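Side-chain contacts in BlEst2 (Bacillus licheniformis, PDB 6WPX), which probably hydrolyses ester bonds as a lipase or esterase of the alpha/beta-hydrolase clan, here in a propeptide form whose C-terminal domain is autoinhibitory: residues 95-98 against 99-103; 124-127 against 128-132; 159-162 against 163-166. All blocks are in the same frame, centred on the assembly; numbering follows the deposited sequence.

Contact 1. Residues 95-98 against 99-103; sequences GAML and AAKLR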
loop_
_atom_site.group_PDB
_atom_site.type_symbol
_atom_site.label_atom_id
_atom_site.label_comp_id
_atom_site.label_asym_id
_atom_site.label_seq_id
_atom_site.Cartn_x
_atom_site.Cartn_y
_atom_site.Cartn_z
ATOM N N GLY A 95 -5.878 11.011 14.131
ATOM C CA GLY A 95 -4.984 11.284 15.251
ATOM C C GLY A 95 -5.648 12.187 16.271
ATOM O O GLY A 95 -5.584 11.903 17.468
ATOM N N ALA A 96 -6.339 13.266 15.814
ATOM C CA ALA A 96 -7.037 14.170 16.745
ATOM C C ALA A 96 -8.166 13.436 17.496
ATOM O O ALA A 96 -8.259 13.559 18.709
ATOM C CB ALA A 96 -7.578 15.391 16.012
ATOM N N MET A 97 -8.952 12.641 16.786
ATOM C CA MET A 97 -10.051 11.860 17.379
ATOM C C MET A 97 -9.489 10.791 18.332
ATOM O O MET A 97 -9.965 10.703 19.447
ATOM C CB MET A 97 -10.880 11.184 16.293
ATOM C CG MET A 97 -11.922 10.265 16.817
ATOM S SD MET A 97 -12.878 9.496 15.557
ATOM C CE MET A 97 -13.934 10.849 15.072
ATOM N N LEU A 98 -8.515 10.003 17.882
ATOM C CA LEU A 98 -7.936 8.967 18.739
ATOM C C LEU A 98 -7.375 9.586 20.014
ATOM O O LEU A 98 -7.662 9.079 21.092
ATOM C CB LEU A 98 -6.871 8.163 17.978
ATOM C CG LEU A 98 -6.173 7.004 18.726
ATOM C CD1 LEU A 98 -7.186 5.943 19.252
ATOM C CD2 LEU A 98 -5.169 6.338 17.811
ATOM N N ALA A 99 -6.642 10.716 19.901
ATOM C CA ALA A 99 -6.078 11.420 21.056
ATOM C C ALA A 99 -7.160 11.849 22.046
ATOM O O ALA A 99 -6.981 11.674 23.257
ATOM C CB ALA A 99 -5.288 12.627 20.597
ATOM N N ALA A 100 -8.290 12.391 21.531
ATOM C CA ALA A 100 -9.424 12.836 22.348
ATOM C C ALA A 100 -10.056 11.652 23.092
ATOM O O ALA A 100 -10.300 11.756 24.295
ATOM C CB ALA A 100 -10.457 13.531 21.477
ATOM N N LYS A 101 -10.239 10.501 22.405
ATOM C CA LYS A 101 -10.844 9.317 23.026
ATOM C C LYS A 101 -9.895 8.599 23.946
ATOM O O LYS A 101 -10.357 8.016 24.919
ATOM C CB LYS A 101 -11.465 8.358 21.987
ATOM C CG LYS A 101 -12.440 9.015 20.981
ATOM C CD LYS A 101 -13.664 9.669 21.645
ATOM C CE LYS A 101 -14.533 10.405 20.646
ATOM N NZ LYS A 101 -15.753 10.908 21.310
ATOM N N LEU A 102 -8.567 8.664 23.686
ATOM C CA LEU A 102 -7.572 8.032 24.562
ATOM C C LEU A 102 -7.601 8.672 25.950
ATOM O O LEU A 102 -7.389 7.985 26.935
ATOM C CB LEU A 102 -6.160 8.044 23.965
ATOM C CG LEU A 102 -5.906 7.066 22.806
ATOM C CD1 LEU A 102 -4.568 7.374 22.142
ATOM C CD2 LEU A 102 -5.947 5.618 23.279
ATOM N N ARG A 103 -7.959 9.960 26.033
ATOM C CA ARG A 103 -8.118 10.630 27.319
ATOM C C ARG A 103 -9.273 9.946 28.092
ATOM O O ARG A 103 -9.112 9.653 29.276
ATOM C CB ARG A 103 -8.387 12.136 27.112
ATOM C CG ARG A 103 -8.453 12.862 28.445
ATOM C CD ARG A 103 -8.762 14.329 28.343
ATOM N NE ARG A 103 -8.934 14.917 29.677
ATOM C CZ ARG A 103 -7.943 15.313 30.479
ATOM N NH1 ARG A 103 -6.676 15.147 30.115
ATOM N NH2 ARG A 103 -8.214 15.839 31.667
#
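L98 and L102 supply the apolar part of this local contact. CG of L98 lies 3.8 Å from CD1 of L102, and CD1 of L98 lies 3.9 Å from CG of L102, the two branched ends meeting at a slant. Their first torsions differ: CG of L98 is anti to the backbone nitrogen (chi1 -179°), whereas that of L102 stands anti to its carbonyl carbon (chi1 -73°), which brings L102 CG to 3.2 Å from the carbonyl oxygen of L98. Both leucines are buried, L98 against I83 and A128, L102 against V113 and L115. They therefore belong to the face with which helix 91-109 of this alpha/beta-hydrolase fold meets the central sheet and helix 121-131. The polar part is backbone pairing of the alpha-helical kind, G95 to A99 through L98 to L102; L102 N reaches L98 O at 2.8 Å. A third kind of contact involves aliphatic carbon on backbone oxygen. CB of A99 approaches G95 O at 3.2 Å, and CG of K101 rests 3.4 Å from M97 O. The lysine chain turns at chi2 (-61°) and then runs extended, leading away from residues 95-98, with a weak, long ion pair from NZ to E104.

Contact 2. Residues 124-127 against 128-132; sequences DSQS and ALIHH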
loop_
_atom_site.group_PDB
_atom_site.type_symbol
_atom_site.label_atom_id
_atom_site.label_comp_id
_atom_site.label_asym_id
_atom_site.label_seq_id
_atom_site.Cartn_x
_atom_site.Cartn_y
_atom_site.Cartn_z
ATOM N N ASP A 124 -2.326 6.623 12.374
ATOM C CA ASP A 124 -3.270 7.432 13.170
ATOM C C ASP A 124 -2.788 7.436 14.630
ATOM O O ASP A 124 -2.897 8.442 15.327
ATOM C CB ASP A 124 -4.684 6.816 13.128
ATOM C CG ASP A 124 -5.317 6.683 11.760
ATOM O OD1 ASP A 124 -4.864 7.389 10.817
ATOM O OD2 ASP A 124 -6.319 5.947 11.647
ATOM N N SER A 125 -2.269 6.284 15.080
ATOM C CA SER A 125 -1.753 6.114 16.437
ATOM C C SER A 125 -0.605 7.043 16.720
ATOM O O SER A 125 -0.626 7.728 17.744
ATOM C CB SER A 125 -1.357 4.665 16.694
ATOM O OG SER A 125 -2.550 3.903 16.731
ATOM N N GLN A 126 0.380 7.096 15.809
ATOM C CA GLN A 126 1.548 7.973 15.965
ATOM C C GLN A 126 1.147 9.395 15.940
ATOM O O GLN A 126 1.678 10.173 16.718
ATOM C CB GLN A 126 2.581 7.753 14.871
ATOM C CG GLN A 126 3.629 6.756 15.222
ATOM C CD GLN A 126 4.904 7.062 14.476
ATOM O OE1 GLN A 126 4.889 7.297 13.269
ATOM N NE2 GLN A 126 6.034 7.021 15.164
ATOM N N SER A 127 0.229 9.751 15.033
ATOM C CA SER A 127 -0.281 11.109 14.940
ATOM C C SER A 127 -0.930 11.495 16.272
ATOM O O SER A 127 -0.643 12.576 16.778
ATOM C CB SER A 127 -1.289 11.223 13.806
ATOM O OG SER A 127 -1.917 12.488 13.862
ATOM N N ALA A 128 -1.789 10.611 16.843
ATOM C CA ALA A 128 -2.442 10.868 18.128
ATOM C C ALA A 128 -1.394 11.155 19.187
ATOM O O ALA A 128 -1.473 12.182 19.849
ATOM C CB ALA A 128 -3.284 9.665 18.561
ATOM N N LEU A 129 -0.381 10.303 19.299
ATOM C CA LEU A 129 0.637 10.462 20.341
ATOM C C LEU A 129 1.583 11.630 20.152
ATOM O O LEU A 129 1.837 12.361 21.102
ATOM C CB LEU A 129 1.428 9.164 20.483
ATOM C CG LEU A 129 0.863 8.169 21.496
ATOM C CD1 LEU A 129 -0.440 7.598 21.055
ATOM C CD2 LEU A 129 1.801 7.047 21.688
ATOM N N ILE A 130 2.135 11.776 18.940
ATOM C CA ILE A 130 3.141 12.789 18.669
ATOM C C ILE A 130 2.542 14.169 18.348
ATOM O O ILE A 130 2.920 15.147 18.975
ATOM C CB ILE A 130 4.102 12.257 17.568
ATOM C CG1 ILE A 130 4.946 11.072 18.141
ATOM C CG2 ILE A 130 4.980 13.395 16.981
ATOM C CD1 ILE A 130 5.622 10.152 17.157
ATOM N N HIS A 131 1.637 14.250 17.386
ATOM C CA HIS A 131 1.071 15.521 16.942
ATOM C C HIS A 131 -0.180 15.953 17.732
ATOM O O HIS A 131 -0.579 17.113 17.643
ATOM C CB HIS A 131 0.819 15.481 15.428
ATOM C CG HIS A 131 2.052 15.133 14.646
ATOM N ND1 HIS A 131 3.157 15.967 14.627
ATOM C CD2 HIS A 131 2.324 14.037 13.904
ATOM C CE1 HIS A 131 4.046 15.379 13.847
ATOM N NE2 HIS A 131 3.592 14.215 13.390
ATOM N N HIS A 132 -0.774 15.050 18.535
ATOM C CA HIS A 132 -1.963 15.415 19.323
ATOM C C HIS A 132 -1.779 15.109 20.786
ATOM O O HIS A 132 -2.754 14.969 21.523
ATOM C CB HIS A 132 -3.240 14.791 18.734
ATOM C CG HIS A 132 -3.512 15.282 17.357
ATOM N ND1 HIS A 132 -3.005 14.625 16.250
ATOM C CD2 HIS A 132 -4.142 16.403 16.951
ATOM C CE1 HIS A 132 -3.367 15.357 15.209
ATOM N NE2 HIS A 132 -4.070 16.420 15.584
#
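A128 begins the second half of this helical contact by donating its backbone N to D124 O at 2.9 Å, while its methyl group lies 3.4 Å from S125 O. The carboxylate of D124 is engaged beyond the two segments, in a salt bridge with K120 and a hydrogen bond with N94. L129 continues the helical pairing with S125, and its CD1 comes within 3.3 Å of S125 O. Next comes I130, whose N is bonded to Q126 O at 2.8 Å. Its side chain runs alongside that of Q126, pointing the same way, so that CD1 lies 3.7 Å from the amide NE2; the amide is fixed by R188 at OE1 and Y243 at NE2. At H131 the regular pattern begins to fail: its N makes a weak bond to S127 O, 2.9 Å away. The imidazole has CG2 of the preceding I130 over the centre of one face, and its NE2 is bonded to T191. H132, past the helix, turns back to the same S127 oxygen. With CG anti to its own carbonyl carbon (chi1 -62°), ND1 reaches S127 O at 3.2 Å from well above the carbonyl plane, joined by a weak bond from H132 N at 3.0 Å. This oxygen, in the last turn of the helix in the beta-alpha-beta unit 113-118, 121-131, 138-144, receives three donors, two of them weakly. Since ND1 is the donor, it must carry a hydrogen, and the negative end of the helix dipole would probably strengthen that bond.

Contact 3. Residues 159-162 against 163-166; sequences SNWA and GWLA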
loop_
_atom_site.group_PDB
_atom_site.type_symbol
_atom_site.label_atom_id
_atom_site.label_comp_id
_atom_site.label_asym_id
_atom_site.label_seq_id
_atom_site.Cartn_x
_atom_site.Cartn_y
_atom_site.Cartn_z
ATOM N N SER A 159 -2.416 7.405 -9.538
ATOM C CA SER A 159 -1.671 7.633 -10.785
ATOM C C SER A 159 -2.579 7.845 -11.981
ATOM O O SER A 159 -3.773 7.556 -11.912
ATOM C CB SER A 159 -0.660 6.516 -11.027
ATOM O OG SER A 159 -1.316 5.332 -11.456
ATOM N N ASN A 160 -2.029 8.421 -13.060
ATOM C CA ASN A 160 -2.790 8.724 -14.268
ATOM C C ASN A 160 -3.560 7.546 -14.833
ATOM O O ASN A 160 -4.742 7.696 -15.079
ATOM C CB ASN A 160 -1.879 9.347 -15.348
ATOM C CG ASN A 160 -1.509 10.761 -15.005
ATOM O OD1 ASN A 160 -0.758 11.002 -14.064
ATOM N ND2 ASN A 160 -2.058 11.722 -15.725
ATOM N N TRP A 161 -2.911 6.399 -15.053
ATOM C CA TRP A 161 -3.625 5.257 -15.656
ATOM C C TRP A 161 -4.768 4.734 -14.805
ATOM O O TRP A 161 -5.724 4.220 -15.360
ATOM C CB TRP A 161 -2.685 4.110 -16.051
ATOM C CG TRP A 161 -1.716 4.426 -17.159
ATOM C CD1 TRP A 161 -0.353 4.331 -17.110
ATOM C CD2 TRP A 161 -2.045 4.801 -18.511
ATOM N NE1 TRP A 161 0.190 4.674 -18.330
ATOM C CE2 TRP A 161 -0.827 4.974 -19.205
ATOM C CE3 TRP A 161 -3.251 5.068 -19.185
ATOM C CZ2 TRP A 161 -0.780 5.363 -20.543
ATOM C CZ3 TRP A 161 -3.200 5.464 -20.509
ATOM C CH2 TRP A 161 -1.977 5.607 -21.173
ATOM N N ALA A 162 -4.680 4.878 -13.460
ATOM C CA ALA A 162 -5.686 4.403 -12.496
ATOM C C ALA A 162 -6.860 5.360 -12.307
ATOM O O ALA A 162 -7.770 5.031 -11.560
ATOM C CB ALA A 162 -5.017 4.155 -11.147
ATOM N N GLY A 163 -6.823 6.521 -12.969
ATOM C CA GLY A 163 -7.820 7.584 -12.866
ATOM C C GLY A 163 -9.261 7.146 -13.021
ATOM O O GLY A 163 -10.105 7.428 -12.157
ATOM N N TRP A 164 -9.549 6.445 -14.123
ATOM C CA TRP A 164 -10.894 5.969 -14.437
ATOM C C TRP A 164 -11.406 4.962 -13.417
ATOM O O TRP A 164 -12.520 5.112 -12.926
ATOM C CB TRP A 164 -10.947 5.411 -15.858
ATOM C CG TRP A 164 -10.548 6.411 -16.907
ATOM C CD1 TRP A 164 -11.366 7.286 -17.557
ATOM C CD2 TRP A 164 -9.225 6.656 -17.404
ATOM N NE1 TRP A 164 -10.644 8.027 -18.466
ATOM C CE2 TRP A 164 -9.325 7.673 -18.381
ATOM C CE3 TRP A 164 -7.959 6.123 -17.110
ATOM C CZ2 TRP A 164 -8.209 8.166 -19.066
ATOM C CZ3 TRP A 164 -6.853 6.611 -17.792
ATOM C CH2 TRP A 164 -6.983 7.610 -18.764
ATOM N N LEU A 165 -10.573 3.979 -13.035
ATOM C CA LEU A 165 -10.971 2.990 -12.044
ATOM C C LEU A 165 -11.117 3.568 -10.636
ATOM O O LEU A 165 -12.112 3.284 -9.969
ATOM C CB LEU A 165 -10.022 1.769 -12.029
ATOM C CG LEU A 165 -10.384 0.660 -11.062
ATOM C CD1 LEU A 165 -11.722 -0.001 -11.444
ATOM C CD2 LEU A 165 -9.253 -0.373 -10.971
ATOM N N ALA A 166 -10.126 4.357 -10.183
ATOM C CA ALA A 166 -10.148 4.965 -8.856
ATOM C C ALA A 166 -11.401 5.822 -8.632
ATOM O O ALA A 166 -11.973 5.782 -7.542
ATOM C CB ALA A 166 -8.899 5.787 -8.629
HETATM O O HOH W 1 -8.261 3.367 -14.583
#
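A162, G163 and W164, the residues most covered in this contact, take the chain from a type I beta turn, N160 to G163, into helix 163-169. The turn is closed by G163 N, which donates to N160 O at 3.2 Å. The bond is fairly straight at hydrogen (159°), yet the donor sits above the carbonyl plane, 61° out of it, and so misses the lone-pair directions.

A162 contributes chiefly through its carbonyl. A162 O accepts the backbone N of A166 at 2.8 Å, and the methyl of A166 comes in close to the same oxygen, CB to O 3.2 Å. One backbone oxygen thus meets both the amide and the side chain of the residue a turn further on.

W164 turns its indole back alongside the turn, edge toward the W161 carbonyl. Its CG is anti to the carbonyl carbon (chi1 -58°), which carries the six-membered ring to the carbonyls left behind: CE3 lies 3.4 Å from W161 O, an oxygen at the ring edge and in its plane, and CZ3 lies 3.6 Å from N160 O. The side chain of W161 points the same way beside it, and the two indoles brush at W161 CE3 and W164 CZ3, 4.2 Å apart. W161 is held at its other end by NE1 bonded to D452, and it packs on L380, I292 and T450. The loop is therefore lodged among strands of the C-terminal sheets, consistent with a place where the hydrolase part meets the domain that restrains it. A water bridges the turn and the helix, donating to W161 O at 2.8 Å and accepting from L165 N at 2.8 Å.

How the contacts relate
Contacts 1 and 2 are neighbours in the hydrolase fold, their centres about 8 Å apart: helix 91-109 packs on helix 121-131 and the residue just after it, largely through small residues, with A99 CB 3.5 Å from H132 CB, G95 O 3.4 Å from A128 CB, and G95 CA 3.6 Å from S127 OG. Helix 121-131 follows strand 113-118, a junction that in alpha/beta hydrolases usually forms the nucleophile elbow, so contact 2 probably lies on the helix behind the active site, with contact 1 next to it. Contact 3 is remote, its centre about 34 Å from that of contact 1 and about 31 Å from that of contact 2, at the interface with the C-terminal sheets.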